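Local atomic coordinates of salicylate 5-hydroxylase, large oxygenase component (Ralstonia sp., PDB entry 7C8Z), a protein that hydroxylates salicylate at its 5-position to gentisate, serving as the iron- and [2Fe-2S]-containing oxygenase component of an NADH-dependent multicomponent system. Residues T408-G413 and L428-Y433; E236-P241 and M323-P328. One frame throughout, in Å; residues are numbered along the deposited sequence.

Both contacts are buried and belong to the catalytic domain of a ring-hydroxylating oxygenase, but they lie at different depths. Contact 2 (E236-P241 with M323-P328) is central, packing the end of helix 232-238 on strand 321-326 beside the mononuclear iron. Contact 1 (T408-G413 with L428-Y433) is more peripheral and holds a loop against helix 427-440. That helix joins the two: Y433 probably hydrogen-bonds E236, and L428, I429 and M432 pack on K239. A charged side chain meets oxygen in each, yet the arginine of contact 1 seeks backbone carbonyls of an irregular loop, whereas the lysine of contact 2 meets a threonine hydroxyl beside a tight apolar patch. Both contacts also touch a second subunit.

Contact 1 (T408-G413 and L428-Y433); sequences TVIEMG and LIRGMY
R430 reaches across from helix 427-440 to the loop T408-G413, its side chain running past that of I410 in the opposite direction. CB starts the chain off across the line to the loop, and the next atoms bring it closer. CG packs on the end of I410, 3.9 Å from its CD1, and CD lies 3.2 Å from I410 O. A bend at the third torsion (chi3 -48°) then turns the guanidinium edge-on to the loop. There NH1 gives a nearly straight hydrogen bond to M412 O, modelled doubtfully short; the oxygen lies in the guanidinium plane, although the donor stands above the carbonyl plane. NH1 also makes a weak bond to I410 O, at 3.4 Å. NH2 bonds to E416 O, further along the same loop. Beside the aliphatic part of R430, I410 CD1 meets I429 CG2 at 3.7 Å, branched isoleucines filling the apolar layer between loop and helix. E411 turns from the helix to a salt bridge with R43. Arginine suits this place because one flat group offers several N-H donors to carbonyls at different points of an irregular loop; the contact thus implies a buried positive charge probably stabilised by backbone dipoles, probably helping to tie the loop to the helix.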
ATOM      1  N   THR A 408     -18.271 -14.022 -20.806  1.00 44.16           N
ATOM      2  CA  THR A 408     -19.154 -12.929 -21.170  1.00 49.14           C
ATOM      3  C   THR A 408     -19.985 -13.329 -22.385  1.00 65.32           C
ATOM      4  O   THR A 408     -19.760 -14.366 -23.015  1.00 74.16           O
ATOM      5  CB  THR A 408     -18.360 -11.655 -21.464  1.00 46.64           C
ATOM      6  OG1 THR A 408     -17.629 -11.816 -22.684  1.00 50.90           O
ATOM      7  CG2 THR A 408     -17.384 -11.349 -20.332  1.00 45.25           C
ATOM      8  N   VAL A 409     -20.964 -12.493 -22.711  1.00 65.76           N
ATOM      9  CA  VAL A 409     -21.837 -12.715 -23.854  1.00 59.33           C
ATOM     10  C   VAL A 409     -21.806 -11.434 -24.671  1.00 55.06           C
ATOM     11  O   VAL A 409     -22.448 -10.442 -24.307  1.00 51.71           O
ATOM     12  CB  VAL A 409     -23.272 -13.070 -23.444  1.00 62.28           C
ATOM     13  CG1 VAL A 409     -24.095 -13.443 -24.675  1.00 57.12           C
ATOM     14  CG2 VAL A 409     -23.282 -14.198 -22.421  1.00 57.02           C
ATOM     15  N   ILE A 410     -21.038 -11.436 -25.756  1.00 55.07           N
ATOM     16  CA  ILE A 410     -21.047 -10.292 -26.653  1.00 64.38           C
ATOM     17  C   ILE A 410     -21.715 -10.741 -27.943  1.00 61.86           C
ATOM     18  O   ILE A 410     -21.052 -11.010 -28.951  1.00 59.08           O
ATOM     19  CB  ILE A 410     -19.622  -9.759 -26.893  1.00 55.93           C
ATOM     20  CG1 ILE A 410     -18.631 -10.916 -27.039  1.00 56.99           C
ATOM     21  CG2 ILE A 410     -19.185  -8.877 -25.740  1.00 49.36           C
ATOM     22  CD1 ILE A 410     -17.268 -10.487 -27.536  1.00 68.74           C
ATOM     23  N   GLU A 411     -23.043 -10.788 -27.921  1.00 55.08           N
ATOM     24  CA  GLU A 411     -23.832 -11.306 -29.030  1.00 55.99           C
ATOM     25  C   GLU A 411     -24.724 -10.240 -29.637  1.00 54.67           C
ATOM     26  O   GLU A 411     -25.564 -10.553 -30.487  1.00 50.00           O
ATOM     27  CB  GLU A 411     -24.670 -12.506 -28.582  1.00 58.11           C
ATOM     28  CG  GLU A 411     -23.861 -13.774 -28.385  1.00 64.03           C
ATOM     29  CD  GLU A 411     -24.707 -14.933 -27.912  1.00 71.30           C
ATOM     30  OE1 GLU A 411     -25.949 -14.824 -27.980  1.00 72.51           O
ATOM     31  OE2 GLU A 411     -24.130 -15.950 -27.474  1.00 76.88           O
ATOM     32  N   MET A 412     -24.561  -8.988 -29.226  1.00 60.27           N
ATOM     33  CA  MET A 412     -25.398  -7.927 -29.756  1.00 53.67           C
ATOM     34  C   MET A 412     -25.037  -7.697 -31.214  1.00 49.00           C
ATOM     35  O   MET A 412     -23.858  -7.577 -31.559  1.00 58.16           O
ATOM     36  CB  MET A 412     -25.208  -6.648 -28.946  1.00 50.62           C
ATOM     37  CG  MET A 412     -26.157  -5.561 -29.338  1.00 55.08           C
ATOM     38  SD  MET A 412     -27.813  -6.253 -29.378  1.00 58.61           S
ATOM     39  CE  MET A 412     -28.741  -4.868 -28.770  1.00 55.15           C
ATOM     40  N   GLY A 413     -26.053  -7.639 -32.068  1.00 53.71           N
ATOM     41  CA  GLY A 413     -25.828  -7.641 -33.495  1.00 47.60           C
ATOM     42  C   GLY A 413     -25.495  -8.997 -34.072  1.00 50.22           C
ATOM     43  O   GLY A 413     -25.052  -9.070 -35.225  1.00 61.22           O
ATOM     44  N   LEU A 428     -17.288  -4.983 -32.980  1.00 47.29           N
ATOM     45  CA  LEU A 428     -15.891  -4.589 -32.824  1.00 44.69           C
ATOM     46  C   LEU A 428     -15.196  -5.429 -31.761  1.00 47.36           C
ATOM     47  O   LEU A 428     -14.032  -5.809 -31.924  1.00 42.70           O
ATOM     48  CB  LEU A 428     -15.796  -3.105 -32.478  1.00 44.90           C
ATOM     49  CG  LEU A 428     -16.408  -2.113 -33.462  1.00 45.02           C
ATOM     50  CD1 LEU A 428     -16.070  -0.685 -33.071  1.00 36.42           C
ATOM     51  CD2 LEU A 428     -15.921  -2.410 -34.857  1.00 35.59           C
ATOM     52  N   ILE A 429     -15.906  -5.763 -30.687  1.00 42.83           N
ATOM     53  CA  ILE A 429     -15.329  -6.623 -29.661  1.00 47.66           C
ATOM     54  C   ILE A 429     -15.187  -8.049 -30.179  1.00 43.15           C
ATOM     55  O   ILE A 429     -14.195  -8.733 -29.894  1.00 56.39           O
ATOM     56  CB  ILE A 429     -16.179  -6.554 -28.381  1.00 48.23           C
ATOM     57  CG1 ILE A 429     -16.427  -5.092 -28.005  1.00 44.59           C
ATOM     58  CG2 ILE A 429     -15.493  -7.297 -27.245  1.00 49.83           C
ATOM     59  CD1 ILE A 429     -17.290  -4.904 -26.780  1.00 45.09           C
ATOM     60  N   ARG A 430     -16.172  -8.520 -30.944  1.00 42.61           N
ATOM     61  CA  ARG A 430     -16.078  -9.856 -31.522  1.00 53.71           C
ATOM     62  C   ARG A 430     -14.895  -9.954 -32.477  1.00 56.85           C
ATOM     63  O   ARG A 430     -14.181 -10.963 -32.494  1.00 55.41           O
ATOM     64  CB  ARG A 430     -17.389 -10.213 -32.226  1.00 50.46           C
ATOM     65  CG  ARG A 430     -18.495 -10.570 -31.245  1.00 58.41           C
ATOM     66  CD  ARG A 430     -19.790 -11.022 -31.908  1.00 65.02           C
ATOM     67  NE  ARG A 430     -20.239 -10.154 -32.990  1.00 56.26           N
ATOM     68  CZ  ARG A 430     -21.244  -9.293 -32.872  1.00 52.27           C
ATOM     69  NH1 ARG A 430     -21.882  -9.175 -31.714  1.00 49.43           N
ATOM     70  NH2 ARG A 430     -21.606  -8.545 -33.904  1.00 62.95           N
ATOM     71  N   GLY A 431     -14.650  -8.902 -33.258  1.00 36.48           N
ATOM     72  CA  GLY A 431     -13.483  -8.899 -34.121  1.00 44.34           C
ATOM     73  C   GLY A 431     -12.188  -8.804 -33.341  1.00 47.96           C
ATOM     74  O   GLY A 431     -11.200  -9.472 -33.672  1.00 65.09           O
ATOM     75  N   MET A 432     -12.170  -7.959 -32.310  1.00 40.80           N
ATOM     76  CA  MET A 432     -11.015  -7.873 -31.429  1.00 41.09           C
ATOM     77  C   MET A 432     -10.637  -9.247 -30.907  1.00 42.45           C
ATOM     78  O   MET A 432      -9.473  -9.649 -30.960  1.00 45.89           O
ATOM     79  CB  MET A 432     -11.314  -6.916 -30.271  1.00 36.39           C
ATOM     80  CG  MET A 432     -10.244  -6.863 -29.195  1.00 35.64           C
ATOM     81  SD  MET A 432     -10.562  -5.580 -27.964  1.00 42.78           S
ATOM     82  CE  MET A 432      -9.859  -6.328 -26.503  1.00 45.27           C
ATOM     83  N   TYR A 433     -11.620 -10.007 -30.435  1.00 52.24           N
ATOM     84  CA  TYR A 433     -11.285 -11.292 -29.839  1.00 54.84           C
ATOM     85  C   TYR A 433     -11.084 -12.396 -30.871  1.00 52.04           C
ATOM     86  O   TYR A 433     -10.392 -13.371 -30.574  1.00 57.90           O
ATOM     87  CB  TYR A 433     -12.330 -11.664 -28.794  1.00 42.24           C
ATOM     88  CG  TYR A 433     -12.041 -10.917 -27.519  1.00 41.67           C
ATOM     89  CD1 TYR A 433     -11.029 -11.341 -26.662  1.00 52.25           C
ATOM     90  CD2 TYR A 433     -12.730  -9.756 -27.197  1.00 42.05           C
ATOM     91  CE1 TYR A 433     -10.736 -10.651 -25.504  1.00 48.01           C
ATOM     92  CE2 TYR A 433     -12.446  -9.057 -26.037  1.00 43.07           C
ATOM     93  CZ  TYR A 433     -11.448  -9.509 -25.196  1.00 51.03           C
ATOM     94  OH  TYR A 433     -11.156  -8.817 -24.045  1.00 57.52           O
TER

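Contact 2 (E236-P241 and M323-P328); sequences ENIKDP and MTTIFP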
ATOM      1  N   GLU A 236     -12.014  -2.680 -25.538  1.00 42.76           N
ATOM      2  CA  GLU A 236     -13.433  -3.009 -25.597  1.00 38.90           C
ATOM      3  C   GLU A 236     -14.291  -1.770 -25.397  1.00 49.35           C
ATOM      4  O   GLU A 236     -15.226  -1.517 -26.167  1.00 44.48           O
ATOM      5  CB  GLU A 236     -13.777  -4.045 -24.528  1.00 34.72           C
ATOM      6  CG  GLU A 236     -13.189  -5.414 -24.741  1.00 48.77           C
ATOM      7  CD  GLU A 236     -13.656  -6.395 -23.688  1.00 42.92           C
ATOM      8  OE1 GLU A 236     -14.700  -6.140 -23.052  1.00 56.42           O
ATOM      9  OE2 GLU A 236     -12.976  -7.421 -23.487  1.00 58.59           O
ATOM     10  N   ASN A 237     -13.956  -0.961 -24.387  1.00 45.57           N
ATOM     11  CA  ASN A 237     -14.830   0.152 -24.032  1.00 53.26           C
ATOM     12  C   ASN A 237     -14.943   1.152 -25.172  1.00 50.20           C
ATOM     13  O   ASN A 237     -16.003   1.760 -25.360  1.00 48.15           O
ATOM     14  CB  ASN A 237     -14.324   0.836 -22.759  1.00 47.04           C
ATOM     15  CG  ASN A 237     -15.312   1.848 -22.210  1.00 38.94           C
ATOM     16  OD1 ASN A 237     -16.260   1.493 -21.513  1.00 51.90           O
ATOM     17  ND2 ASN A 237     -15.094   3.116 -22.524  1.00 37.59           N
ATOM     18  N   ILE A 238     -13.886   1.304 -25.973  1.00 34.83           N
ATOM     19  CA  ILE A 238     -13.946   2.193 -27.123  1.00 43.17           C
ATOM     20  C   ILE A 238     -14.248   1.429 -28.402  1.00 49.30           C
ATOM     21  O   ILE A 238     -14.356   2.033 -29.478  1.00 46.31           O
ATOM     22  CB  ILE A 238     -12.652   3.025 -27.231  1.00 42.37           C
ATOM     23  CG1 ILE A 238     -12.267   3.538 -25.849  1.00 44.50           C
ATOM     24  CG2 ILE A 238     -12.837   4.235 -28.139  1.00 32.24           C
ATOM     25  CD1 ILE A 238     -13.305   4.473 -25.252  1.00 34.62           C
ATOM     26  N   LYS A 239     -14.418   0.112 -28.307  1.00 51.99           N
ATOM     27  CA  LYS A 239     -15.057  -0.686 -29.340  1.00 57.14           C
ATOM     28  C   LYS A 239     -16.502  -1.030 -28.975  1.00 60.14           C
ATOM     29  O   LYS A 239     -17.109  -1.895 -29.614  1.00 54.47           O
ATOM     30  CB  LYS A 239     -14.244  -1.960 -29.593  1.00 42.48           C
ATOM     31  CG  LYS A 239     -12.825  -1.700 -30.085  1.00 41.29           C
ATOM     32  CD  LYS A 239     -11.965  -2.956 -30.032  1.00 36.34           C
ATOM     33  CE  LYS A 239     -10.536  -2.683 -30.491  1.00 39.73           C
ATOM     34  NZ  LYS A 239     -10.455  -1.989 -31.814  1.00 42.31           N
ATOM     35  N   ASP A 240     -17.063  -0.356 -27.968  1.00 60.51           N
ATOM     36  CA  ASP A 240     -18.422  -0.594 -27.486  1.00 50.56           C
ATOM     37  C   ASP A 240     -19.298   0.576 -27.916  1.00 51.02           C
ATOM     38  O   ASP A 240     -19.259   1.644 -27.287  1.00 59.50           O
ATOM     39  CB  ASP A 240     -18.418  -0.734 -25.961  1.00 50.02           C
ATOM     40  CG  ASP A 240     -19.732  -1.252 -25.406  1.00 55.72           C
ATOM     41  OD1 ASP A 240     -20.771  -1.154 -26.092  1.00 57.08           O
ATOM     42  OD2 ASP A 240     -19.723  -1.751 -24.261  1.00 58.25           O
ATOM     43  N   PRO A 241     -20.122   0.422 -28.944  1.00 64.31           N
ATOM     44  CA  PRO A 241     -20.808   1.586 -29.522  1.00 64.63           C
ATOM     45  C   PRO A 241     -22.142   1.934 -28.880  1.00 59.53           C
ATOM     46  O   PRO A 241     -22.606   3.070 -29.017  1.00 71.09           O
ATOM     47  CB  PRO A 241     -20.997   1.184 -30.994  1.00 73.98           C
ATOM     48  CG  PRO A 241     -20.691  -0.306 -31.072  1.00 80.44           C
ATOM     49  CD  PRO A 241     -20.415  -0.811 -29.686  1.00 80.52           C
ATOM     50  N   MET A 323     -14.117   7.984 -32.638  1.00 39.83           N
ATOM     51  CA  MET A 323     -13.287   7.312 -31.641  1.00 43.14           C
ATOM     52  C   MET A 323     -12.511   6.213 -32.355  1.00 42.64           C
ATOM     53  O   MET A 323     -13.111   5.250 -32.843  1.00 45.25           O
ATOM     54  CB  MET A 323     -14.145   6.742 -30.513  1.00 49.33           C
ATOM     55  CG  MET A 323     -14.854   7.805 -29.698  1.00 57.06           C
ATOM     56  SD  MET A 323     -13.700   8.989 -28.983  1.00 54.67           S
ATOM     57  CE  MET A 323     -12.827   7.931 -27.831  1.00 54.27           C
ATOM     58  N   THR A 324     -11.189   6.352 -32.430  1.00 48.76           N
ATOM     59  CA  THR A 324     -10.356   5.434 -33.199  1.00 46.83           C
ATOM     60  C   THR A 324      -9.451   4.649 -32.260  1.00 45.33           C
ATOM     61  O   THR A 324      -8.616   5.231 -31.564  1.00 38.47           O
ATOM     62  CB  THR A 324      -9.526   6.194 -34.233  1.00 43.85           C
ATOM     63  OG1 THR A 324     -10.405   6.860 -35.142  1.00 60.14           O
ATOM     64  CG2 THR A 324      -8.620   5.240 -35.010  1.00 39.98           C
ATOM     65  N   THR A 325      -9.633   3.335 -32.224  1.00 34.15           N
ATOM     66  CA  THR A 325      -8.785   2.452 -31.434  1.00 38.37           C
ATOM     67  C   THR A 325      -7.682   1.883 -32.318  1.00 48.38           C
ATOM     68  O   THR A 325      -7.971   1.184 -33.300  1.00 63.65           O
ATOM     69  CB  THR A 325      -9.602   1.323 -30.806  1.00 46.44           C
ATOM     70  OG1 THR A 325     -10.526   0.795 -31.769  1.00 40.46           O
ATOM     71  CG2 THR A 325     -10.364   1.836 -29.596  1.00 28.92           C
ATOM     72  N   ILE A 326      -6.431   2.197 -31.980  1.00 44.99           N
ATOM     73  CA  ILE A 326      -5.264   1.605 -32.625  1.00 42.11           C
ATOM     74  C   ILE A 326      -4.687   0.576 -31.660  1.00 30.94           C
ATOM     75  O   ILE A 326      -4.139   0.923 -30.601  1.00 38.65           O
ATOM     76  CB  ILE A 326      -4.225   2.661 -33.023  1.00 49.33           C
ATOM     77  CG1 ILE A 326      -4.802   3.580 -34.101  1.00 48.89           C
ATOM     78  CG2 ILE A 326      -2.956   1.990 -33.536  1.00 33.88           C
ATOM     79  CD1 ILE A 326      -3.842   4.642 -34.577  1.00 48.99           C
ATOM     80  N   PHE A 327      -4.838  -0.689 -32.046  1.00 44.40           N
ATOM     81  CA  PHE A 327      -4.480  -1.824 -31.210  1.00 47.46           C
ATOM     82  C   PHE A 327      -2.963  -1.977 -31.141  1.00 41.80           C
ATOM     83  O   PHE A 327      -2.280  -1.862 -32.161  1.00 42.68           O
ATOM     84  CB  PHE A 327      -5.108  -3.095 -31.787  1.00 42.84           C
ATOM     85  CG  PHE A 327      -5.450  -4.142 -30.760  1.00 46.59           C
ATOM     86  CD1 PHE A 327      -6.572  -4.007 -29.957  1.00 58.63           C
ATOM     87  CD2 PHE A 327      -4.663  -5.275 -30.620  1.00 34.63           C
ATOM     88  CE1 PHE A 327      -6.898  -4.977 -29.025  1.00 48.73           C
ATOM     89  CE2 PHE A 327      -4.979  -6.246 -29.690  1.00 34.51           C
ATOM     90  CZ  PHE A 327      -6.100  -6.098 -28.890  1.00 42.34           C
ATOM     91  N   PRO A 328      -2.409  -2.290 -29.962  1.00 49.13           N
ATOM     92  CA  PRO A 328      -3.185  -2.475 -28.735  1.00 53.96           C
ATOM     93  C   PRO A 328      -3.061  -1.309 -27.764  1.00 46.86           C
ATOM     94  O   PRO A 328      -3.581  -1.388 -26.651  1.00 48.26           O
ATOM     95  CB  PRO A 328      -2.542  -3.717 -28.129  1.00 46.79           C
ATOM     96  CG  PRO A 328      -1.070  -3.524 -28.461  1.00 36.25           C
ATOM     97  CD  PRO A 328      -1.012  -2.718 -29.766  1.00 52.33           C
TER
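I238, at the end of helix 232-238, presses its branched side chain onto strand 321-326 between M323 and T325, and this is the tightly packed part of the contact. I238 CB stands 3.5 Å from T325 CG2. I238 CG2, anti to the backbone N, lies over M323, whose bends at chi2 (-57°) and chi3 curl the chain back, so that both CB and CE of M323 come within 3.7 Å of I238 CG2. A flexible methionine can wrap round a rigid isoleucine in this way, and I331 of the adjoining strand packs against all three side chains.

T325 divides the contact. Its methyl belongs to the apolar patch, while OG1, placed between the backbone N and the carbonyl carbon (chi1 43°), accepts a 2.8 Å hydrogen bond from K239 NZ and has a weak second bond to A274 O on the neighbouring strand. K239 is extended as far as CE, then bends at its last torsion (chi4 -51°), which turns NZ to T325; the ammonium group also bonds to R272 O. Beyond it the packing is looser: K239 CE comes no nearer than 4.2 Å to F327 CD1, obliquely to the ring. This side is not open to solvent, for M432 of helix 427-440 packs on both K239 and F327.

The iron bound by H243, H248 and D389 is about 5 Å from the I238 side chain. Just after the helix, D240 forms a salt bridge with R113 and a hydrogen bond with H133, a cluster ligand, both of the second subunit, and its carbonyl bonds to H243, consistent with the intersubunit electron path of this family. The chemistry suggests an apolar flank, contributed by I238, on one side of the iron site, with the lysine's buried charge kept to one edge, where neutral oxygens receive it.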